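FAD dependent oxidoreductase domain-containing protein (Deinococcus radiodurans R1, PDB 3C4N) binds ADP in a Rossmann-type nucleotide pocket and is probably an FAD-dependent oxidoreductase, although its substrate and reaction are not known. Local coordinates at residues A[101-104]-A[105-109]; A[293-296]-A[297-301]. All blocks are in the same frame, centred on the assembly; numbering follows the deposited sequence.

Contact 1 of 2, residues A[101-104]-A[105-109]; sequences WTRE and QLLGA
Leu106 N donates to Thr102 O at 3.0 Å, and the neighbouring bond from Gln105 N to Trp101 O has the same length; both are i to i+4 bonds in the last turns of helix 96-107. The one from Leu107 N to Arg103 O is a little longer at 3.2 Å but the straightest of the set, with an N-H...O angle of 171°. Where Gly108 leaves helical geometry its N still reaches Glu104 O, yet the bond is clearly bent.

On the flank, Gln105 lies against the indole of Trp101. The bend of its chain at chi2 (-68°) carries CD and the amide back over the ring, and the amide lies almost parallel to the indole, the two planes 8° apart. CG of Gln105 sits over one face, 3.4 Å from the centroid of the six-membered ring of Trp101, a CH-pi contact, while CD and OE1 extend above CH2 and CZ2. The amide is anchored further out, since NE2 is hydrogen-bonded to Tyr54 OH, and the Trp101 ring also stacks with His388. Elsewhere on the helix, Leu107 CD1 comes within 3.6 Å of Arg103 NH2, and the buried Leu106 packs against Leu384, Trp86 and Tyr169.

The helix closes with Ala109 at positive phi and its N bonded to Leu106 O at 3.0 Å; together with the bond from Leu110 N to Gln105 O, this makes a Schellman motif.

Contact 2 of 2, residues A[293-296]-A[297-301]; sequences HRDP and HGYHP
Tyr299 and Asp295 meet four residues apart where the long loop between strand 284-288 and helix 315-324 doubles back on itself at the protein surface. The reversal includes an inverse gamma turn centred on Gly298, whose bond from Tyr299 N to His297 O is weak at 3.2 Å. The phenol ring crosses the aspartate obliquely, with CD2 and CE2 nearest: CD2 of Tyr299 lies 3.7 Å from CB of Asp295, and CE2 of Tyr299 is 3.6 Å from OD1 of Asp295. Carboxylate and ring planes are 24° apart. With chi1 at 172°, Tyr299 turns its ring back along the preceding loop to meet Asp295.

The shared polar partner lies outside the turn. Arg314 NH1 forms a salt bridge with Asp295 OD1 and a hydrogen bond with Tyr299 OH, so one guanidinium nitrogen ties both side chains together, while Asp295 OD2 accepts from the backbone N of Tyr254 in strand 251-260. An alanine in place of Asp295 would probably leave Arg314 without this carboxylate and the Tyr254 amide without this acceptor, though the CB contact with the tyrosine ring could remain. Trp349 of strand 347-352 touches both Asp295 and Tyr299.

At the bend, Pro296 crosses the base of the tyrosine side chain: its CG is 3.6 Å from Tyr299 CB, and Pro296 O lies 3.3 Å from the same CB.

How the contacts relate
Contact 1 comes first along the chain, at the end of helix 96-107, and contact 2 follows much later in the loop between strand 284-288 and helix 315-324. Their centres are 34 Å apart, on opposite sides of the chain's centre, and the nearest atoms are still about 24 Å from one another. Both nonetheless border the same mixed sheet: contact 1 packs on strands 85-86 and 167-169, contact 2 on strands 251-260 and 347-352. Contact 1 also leans on helix 379-398, with the side chain of Thr102 about 12 Å from the bound ADP, so it joins that helix to the sheet; contact 2, away from the nucleotide site, ties a surface loop to other strands, and the two do not touch.

Contact 1 of 2, residues A[101-104]-A[105-109]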
ATOM      1  N   TRP A 101       3.446  27.708   7.123  1.00  9.41           N
ATOM      2  CA  TRP A 101       3.468  26.414   7.783  1.00 18.99           C
ATOM      3  C   TRP A 101       3.690  25.341   6.716  1.00 20.54           C
ATOM      4  O   TRP A 101       4.500  24.420   6.891  1.00 23.86           O
ATOM      5  CB  TRP A 101       2.142  26.178   8.511  1.00 21.12           C
ATOM      6  CG  TRP A 101       2.140  24.941   9.351  1.00 17.09           C
ATOM      7  CD1 TRP A 101       2.548  24.829  10.649  1.00 21.68           C
ATOM      8  CD2 TRP A 101       1.789  23.624   8.925  1.00 15.06           C
ATOM      9  NE1 TRP A 101       2.478  23.518  11.059  1.00 19.97           N
ATOM     10  CE2 TRP A 101       2.014  22.756  10.018  1.00 26.36           C
ATOM     11  CE3 TRP A 101       1.309  23.091   7.723  1.00  8.55           C
ATOM     12  CZ2 TRP A 101       1.776  21.377   9.941  1.00 26.04           C
ATOM     13  CZ3 TRP A 101       1.074  21.725   7.646  1.00 15.79           C
ATOM     14  CH2 TRP A 101       1.307  20.884   8.751  1.00 16.68           C
ATOM     15  N   THR A 102       2.973  25.465   5.603  1.00 23.18           N
ATOM     16  CA  THR A 102       3.120  24.511   4.506  1.00 19.68           C
ATOM     17  C   THR A 102       4.558  24.560   3.988  1.00 17.29           C
ATOM     18  O   THR A 102       5.157  23.517   3.728  1.00 12.93           O
ATOM     19  CB  THR A 102       2.145  24.826   3.339  1.00 21.54           C
ATOM     20  OG1 THR A 102       0.799  24.646   3.791  1.00 19.58           O
ATOM     21  CG2 THR A 102       2.407  23.894   2.146  1.00 22.51           C
ATOM     22  N   ARG A 103       5.117  25.766   3.861  1.00 11.10           N
ATOM     23  CA  ARG A 103       6.480  25.895   3.358  1.00 14.10           C
ATOM     24  C   ARG A 103       7.464  25.174   4.269  1.00 15.77           C
ATOM     25  O   ARG A 103       8.341  24.450   3.790  1.00 11.09           O
ATOM     26  CB  ARG A 103       6.906  27.369   3.206  1.00 19.79           C
ATOM     27  CG  ARG A 103       8.006  27.539   2.150  1.00 14.65           C
ATOM     28  CD  ARG A 103       8.613  28.939   2.025  1.00 15.74           C
ATOM     29  NE  ARG A 103       9.919  28.926   2.669  1.00 20.09           N
ATOM     30  CZ  ARG A 103      11.062  29.352   2.135  1.00 15.33           C
ATOM     31  NH1 ARG A 103      11.121  29.859   0.917  1.00 14.19           N
ATOM     32  NH2 ARG A 103      12.176  29.230   2.828  1.00 18.88           N
ATOM     33  N   GLU A 104       7.308  25.372   5.577  1.00  9.60           N
ATOM     34  CA  GLU A 104       8.171  24.749   6.572  1.00 16.31           C
ATOM     35  C   GLU A 104       8.108  23.226   6.487  1.00 17.26           C
ATOM     36  O   GLU A 104       9.138  22.549   6.574  1.00 16.59           O
ATOM     37  CB  GLU A 104       7.774  25.205   7.979  1.00 18.85           C
ATOM     38  CG  GLU A 104       8.844  24.896   9.007  1.00 33.61           C
ATOM     39  CD  GLU A 104       8.594  25.528  10.377  1.00 38.79           C
ATOM     40  OE1 GLU A 104       9.590  25.764  11.101  1.00 39.04           O
ATOM     41  OE2 GLU A 104       7.422  25.775  10.739  1.00 41.05           O
ATOM     42  N   GLN A 105       6.893  22.699   6.318  1.00 15.86           N
ATOM     43  CA  GLN A 105       6.678  21.260   6.199  1.00 15.71           C
ATOM     44  C   GLN A 105       7.476  20.722   5.005  1.00 23.93           C
ATOM     45  O   GLN A 105       8.197  19.725   5.116  1.00 29.32           O
ATOM     46  CB  GLN A 105       5.188  20.951   6.000  1.00 14.00           C
ATOM     47  CG  GLN A 105       4.330  21.077   7.231  1.00 12.51           C
ATOM     48  CD  GLN A 105       4.635  20.021   8.269  1.00 21.96           C
ATOM     49  OE1 GLN A 105       5.202  20.328   9.315  1.00 24.71           O
ATOM     50  NE2 GLN A 105       4.270  18.766   7.988  1.00 14.30           N
ATOM     51  N   LEU A 106       7.345  21.405   3.870  1.00 20.77           N
ATOM     52  CA  LEU A 106       8.038  21.043   2.637  1.00 17.81           C
ATOM     53  C   LEU A 106       9.543  20.889   2.847  1.00 18.23           C
ATOM     54  O   LEU A 106      10.101  19.823   2.595  1.00 17.56           O
ATOM     55  CB  LEU A 106       7.765  22.104   1.564  1.00  6.75           C
ATOM     56  CG  LEU A 106       6.685  21.886   0.488  1.00 15.86           C
ATOM     57  CD1 LEU A 106       5.664  20.878   0.900  1.00 11.25           C
ATOM     58  CD2 LEU A 106       6.046  23.213   0.162  1.00  7.97           C
ATOM     59  N   LEU A 107      10.199  21.949   3.312  1.00 14.67           N
ATOM     60  CA  LEU A 107      11.644  21.901   3.544  1.00 16.92           C
ATOM     61  C   LEU A 107      12.039  20.889   4.626  1.00 20.04           C
ATOM     62  O   LEU A 107      13.159  20.392   4.630  1.00 11.87           O
ATOM     63  CB  LEU A 107      12.166  23.290   3.925  1.00  8.30           C
ATOM     64  CG  LEU A 107      11.971  24.426   2.914  1.00 12.07           C
ATOM     65  CD1 LEU A 107      12.459  25.721   3.532  1.00  7.76           C
ATOM     66  CD2 LEU A 107      12.716  24.131   1.629  1.00  9.89           C
ATOM     67  N   GLY A 108      11.119  20.586   5.541  1.00 28.92           N
ATOM     68  CA  GLY A 108      11.425  19.633   6.593  1.00 24.16           C
ATOM     69  C   GLY A 108      10.897  18.244   6.276  1.00 26.91           C
ATOM     70  O   GLY A 108      10.920  17.351   7.126  1.00 21.58           O
ATOM     71  N   ALA A 109      10.418  18.066   5.047  1.00 25.97           N
ATOM     72  CA  ALA A 109       9.870  16.788   4.597  1.00 27.40           C
ATOM     73  C   ALA A 109       8.810  16.230   5.564  1.00 20.64           C
ATOM     74  O   ALA A 109       8.769  15.029   5.815  1.00 20.09           O
ATOM     75  CB  ALA A 109      11.009  15.778   4.412  1.00 23.96           C
TER

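Contact 2 of 2, residues A[293-296]-A[297-301]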
ATOM      1  N   HIS A 293     -12.197  30.096 -15.817  1.00 33.03           N
ATOM      2  CA  HIS A 293     -13.504  29.764 -15.274  1.00 38.13           C
ATOM      3  C   HIS A 293     -13.665  28.263 -15.080  1.00 33.72           C
ATOM      4  O   HIS A 293     -12.836  27.482 -15.534  1.00 31.10           O
ATOM      5  CB  HIS A 293     -14.583  30.271 -16.229  1.00 46.49           C
ATOM      6  CG  HIS A 293     -14.460  29.712 -17.612  1.00 41.70           C
ATOM      7  ND1 HIS A 293     -14.717  28.390 -17.903  1.00 47.33           N
ATOM      8  CD2 HIS A 293     -14.062  30.282 -18.773  1.00 44.57           C
ATOM      9  CE1 HIS A 293     -14.484  28.168 -19.184  1.00 43.68           C
ATOM     10  NE2 HIS A 293     -14.085  29.300 -19.736  1.00 47.47           N
ATOM     11  N   ARG A 294     -14.743  27.873 -14.410  1.00 30.67           N
ATOM     12  CA  ARG A 294     -15.018  26.467 -14.166  1.00 29.62           C
ATOM     13  C   ARG A 294     -15.641  25.818 -15.401  1.00 24.19           C
ATOM     14  O   ARG A 294     -16.283  26.488 -16.207  1.00 23.83           O
ATOM     15  CB  ARG A 294     -15.972  26.302 -12.982  1.00 31.62           C
ATOM     16  CG  ARG A 294     -17.357  26.864 -13.229  1.00 33.13           C
ATOM     17  CD  ARG A 294     -18.366  26.317 -12.232  1.00 43.43           C
ATOM     18  NE  ARG A 294     -19.687  26.913 -12.423  1.00 46.20           N
ATOM     19  CZ  ARG A 294     -19.948  28.209 -12.277  1.00 44.92           C
ATOM     20  NH1 ARG A 294     -18.980  29.049 -11.937  1.00 43.49           N
ATOM     21  NH2 ARG A 294     -21.174  28.663 -12.472  1.00 34.79           N
ATOM     22  N   ASP A 295     -15.440  24.510 -15.546  1.00 23.79           N
ATOM     23  CA  ASP A 295     -15.995  23.767 -16.666  1.00 21.20           C
ATOM     24  C   ASP A 295     -17.327  23.162 -16.248  1.00 20.42           C
ATOM     25  O   ASP A 295     -17.452  22.644 -15.144  1.00 24.52           O
ATOM     26  CB  ASP A 295     -15.044  22.653 -17.095  1.00 26.02           C
ATOM     27  CG  ASP A 295     -13.792  23.180 -17.773  1.00 29.74           C
ATOM     28  OD1 ASP A 295     -13.916  23.977 -18.720  1.00 26.24           O
ATOM     29  OD2 ASP A 295     -12.675  22.798 -17.358  1.00 38.15           O
ATOM     30  N   PRO A 296     -18.338  23.218 -17.129  1.00 27.69           N
ATOM     31  CA  PRO A 296     -19.674  22.679 -16.858  1.00 31.00           C
ATOM     32  C   PRO A 296     -19.687  21.187 -16.564  1.00 37.54           C
ATOM     33  O   PRO A 296     -18.767  20.459 -16.938  1.00 40.36           O
ATOM     34  CB  PRO A 296     -20.447  23.021 -18.126  1.00 36.40           C
ATOM     35  CG  PRO A 296     -19.386  22.963 -19.181  1.00 38.38           C
ATOM     36  CD  PRO A 296     -18.253  23.707 -18.515  1.00 32.99           C
ATOM     37  N   HIS A 297     -20.745  20.745 -15.893  1.00 43.60           N
ATOM     38  CA  HIS A 297     -20.912  19.343 -15.530  1.00 47.47           C
ATOM     39  C   HIS A 297     -20.760  18.424 -16.741  1.00 48.41           C
ATOM     40  O   HIS A 297     -19.984  17.469 -16.711  1.00 52.63           O
ATOM     41  CB  HIS A 297     -22.283  19.141 -14.874  1.00 50.59           C
ATOM     42  CG  HIS A 297     -22.553  17.731 -14.445  1.00 58.71           C
ATOM     43  ND1 HIS A 297     -22.765  16.706 -15.343  1.00 59.09           N
ATOM     44  CD2 HIS A 297     -22.660  17.178 -13.213  1.00 59.34           C
ATOM     45  CE1 HIS A 297     -22.992  15.584 -14.683  1.00 59.21           C
ATOM     46  NE2 HIS A 297     -22.935  15.843 -13.389  1.00 61.97           N
ATOM     47  N   GLY A 298     -21.501  18.713 -17.806  1.00 44.30           N
ATOM     48  CA  GLY A 298     -21.409  17.890 -18.999  1.00 47.89           C
ATOM     49  C   GLY A 298     -20.409  18.463 -19.985  1.00 49.78           C
ATOM     50  O   GLY A 298     -20.790  19.093 -20.974  1.00 55.42           O
ATOM     51  N   TYR A 299     -19.125  18.254 -19.717  1.00 43.32           N
ATOM     52  CA  TYR A 299     -18.081  18.771 -20.589  1.00 41.97           C
ATOM     53  C   TYR A 299     -16.977  17.752 -20.829  1.00 42.28           C
ATOM     54  O   TYR A 299     -16.444  17.159 -19.892  1.00 39.85           O
ATOM     55  CB  TYR A 299     -17.486  20.059 -19.996  1.00 45.90           C
ATOM     56  CG  TYR A 299     -16.263  20.579 -20.723  1.00 41.65           C
ATOM     57  CD1 TYR A 299     -16.340  21.010 -22.049  1.00 48.08           C
ATOM     58  CD2 TYR A 299     -15.011  20.576 -20.103  1.00 44.69           C
ATOM     59  CE1 TYR A 299     -15.195  21.412 -22.742  1.00 46.55           C
ATOM     60  CE2 TYR A 299     -13.862  20.974 -20.784  1.00 40.57           C
ATOM     61  CZ  TYR A 299     -13.959  21.385 -22.103  1.00 50.62           C
ATOM     62  OH  TYR A 299     -12.818  21.725 -22.793  1.00 51.23           O
ATOM     63  N   HIS A 300     -16.659  17.543 -22.101  1.00 44.11           N
ATOM     64  CA  HIS A 300     -15.608  16.623 -22.496  1.00 45.02           C
ATOM     65  C   HIS A 300     -14.498  17.420 -23.154  1.00 46.12           C
ATOM     66  O   HIS A 300     -14.686  18.006 -24.218  1.00 48.73           O
ATOM     67  CB  HIS A 300     -16.126  15.582 -23.489  1.00 52.04           C
ATOM     68  CG  HIS A 300     -16.934  14.492 -22.860  1.00 54.66           C
ATOM     69  ND1 HIS A 300     -17.160  13.282 -23.481  1.00 54.57           N
ATOM     70  CD2 HIS A 300     -17.577  14.430 -21.671  1.00 58.75           C
ATOM     71  CE1 HIS A 300     -17.907  12.522 -22.702  1.00 55.45           C
ATOM     72  NE2 HIS A 300     -18.175  13.196 -21.597  1.00 61.97           N
ATOM     73  N   PRO A 301     -13.324  17.466 -22.517  1.00 44.57           N
ATOM     74  CA  PRO A 301     -12.197  18.204 -23.077  1.00 47.09           C
ATOM     75  C   PRO A 301     -11.818  17.676 -24.457  1.00 48.51           C
ATOM     76  O   PRO A 301     -11.608  16.475 -24.647  1.00 41.53           O
ATOM     77  CB  PRO A 301     -11.099  17.989 -22.042  1.00 47.74           C
ATOM     78  CG  PRO A 301     -11.446  16.664 -21.442  1.00 49.85           C
ATOM     79  CD  PRO A 301     -12.933  16.786 -21.272  1.00 44.51           C
TER